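Side-chain contact in substrate-binding protein (Synechococcus sp., PDB 6WPN), which probably binds sugars, perhaps oligosaccharides, in the periplasm of a marine cyanobacterium as the solute-binding component of a transport system: residues N42-M45 / D46-G50. Sequence-based numbering, arbitrary orientation.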
# COMPACT_ATOMS: atom_id res chain seq x y z
N ASN A 42 14.40 -5.56 12.08
CA ASN A 42 14.72 -5.68 13.50
C ASN A 42 15.88 -4.78 13.93
O ASN A 42 15.75 -4.12 14.97
CB ASN A 42 14.99 -7.15 13.84
CG ASN A 42 13.72 -7.95 14.09
OD1 ASN A 42 12.62 -7.52 13.73
ND2 ASN A 42 13.87 -9.12 14.70
N PRO A 43 17.01 -4.71 13.21
CA PRO A 43 18.09 -3.81 13.66
C PRO A 43 17.67 -2.35 13.78
O PRO A 43 18.03 -1.69 14.76
CB PRO A 43 19.18 -4.00 12.59
CG PRO A 43 18.92 -5.33 12.02
CD PRO A 43 17.43 -5.48 12.02
N TYR A 44 16.94 -1.82 12.79
CA TYR A 44 16.45 -0.45 12.90
C TYR A 44 15.63 -0.26 14.17
O TYR A 44 15.87 0.67 14.95
CB TYR A 44 15.61 -0.08 11.67
CG TYR A 44 14.94 1.27 11.83
CD1 TYR A 44 15.62 2.44 11.51
CD2 TYR A 44 13.65 1.37 12.32
CE1 TYR A 44 15.02 3.68 11.67
CE2 TYR A 44 13.04 2.60 12.48
CZ TYR A 44 13.73 3.75 12.15
OH TYR A 44 13.12 4.98 12.31
N MSE A 45 14.64 -1.12 14.38
CA MSE A 45 13.77 -1.01 15.55
C MSE A 45 14.56 -1.22 16.84
O MSE A 45 14.27 -0.58 17.85
CB MSE A 45 12.63 -2.02 15.46
CG MSE A 45 11.68 -1.80 14.29
SE MSE A 45 10.68 -0.12 14.38
CE MSE A 45 10.00 -0.28 16.18
N ASP A 46 15.55 -2.10 16.81
CA ASP A 46 16.34 -2.36 18.00
C ASP A 46 17.13 -1.13 18.44
O ASP A 46 17.30 -0.89 19.64
CB ASP A 46 17.29 -3.54 17.77
CG ASP A 46 16.59 -4.88 17.86
OD1 ASP A 46 15.37 -4.90 18.14
OD2 ASP A 46 17.26 -5.92 17.64
N ASP A 47 17.61 -0.34 17.48
CA ASP A 47 18.37 0.86 17.82
C ASP A 47 17.46 2.02 18.23
O ASP A 47 17.71 2.67 19.25
CB ASP A 47 19.27 1.27 16.66
CG ASP A 47 20.28 2.33 17.06
OD1 ASP A 47 21.27 1.97 17.73
OD2 ASP A 47 20.09 3.51 16.71
N VAL A 48 16.43 2.31 17.43
CA VAL A 48 15.60 3.49 17.70
C VAL A 48 14.85 3.32 19.02
O VAL A 48 14.78 4.25 19.83
CB VAL A 48 14.64 3.76 16.52
CG1 VAL A 48 13.71 2.59 16.25
CG2 VAL A 48 13.85 5.03 16.78
N LEU A 49 14.25 2.15 19.24
CA LEU A 49 13.59 1.90 20.52
C LEU A 49 14.61 1.89 21.65
O LEU A 49 14.31 2.33 22.76
CB LEU A 49 12.82 0.58 20.47
CG LEU A 49 11.68 0.51 19.45
CD1 LEU A 49 10.90 -0.78 19.63
CD2 LEU A 49 10.76 1.73 19.54
N GLY A 50 15.81 1.36 21.38
CA GLY A 50 16.89 1.47 22.35
C GLY A 50 17.19 2.92 22.70
O GLY A 50 17.36 3.27 23.87
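N42, P43, Y44 and M45 each give their carbonyl O to the backbone N-H four residues on, in D46, D47, V48 and L49, making this the start of a regular alpha-helix; the bond from V48 N to Y44 O (3.0 Å) is nearly straight, at 176°. Two i to i+4 side-chain pairs line its buried side. Y44 CE2 lies 3.8 Å from V48 CG1, the methyl meeting the ring obliquely. A chi1 of 60° sets this methyl between V48's own N and carbonyl carbon, and there it also rests 3.2 Å from Y44 O. The second pair is selenomethionine M45 with L49: chi1 sets CG of M45 anti to the carbonyl carbon, and bends at chi2 and chi3 then swing the chain end toward the next turn of the helix, bringing CE within 3.6 Å of L49 CD1. On the exposed side, the D46 carboxylate folds back over the preceding turn, its OD1 3.3 Å from N42 O, two acceptors and hence no bond. The polar ends on the flank are used beyond the helix: Y44 OH hydrogen-bonds to N326 O, and D47 OD2 forms a salt bridge with R329. Helix 324-334 thus borders Y44, whose ring also meets F330 edge-to-face; F320 and L321 of helix 311-321 cover V48, while M45 and L49 pack on L32 and W63 of the parallel strands 30-35 and 61-66, which this helix connects in a beta-alpha-beta crossover.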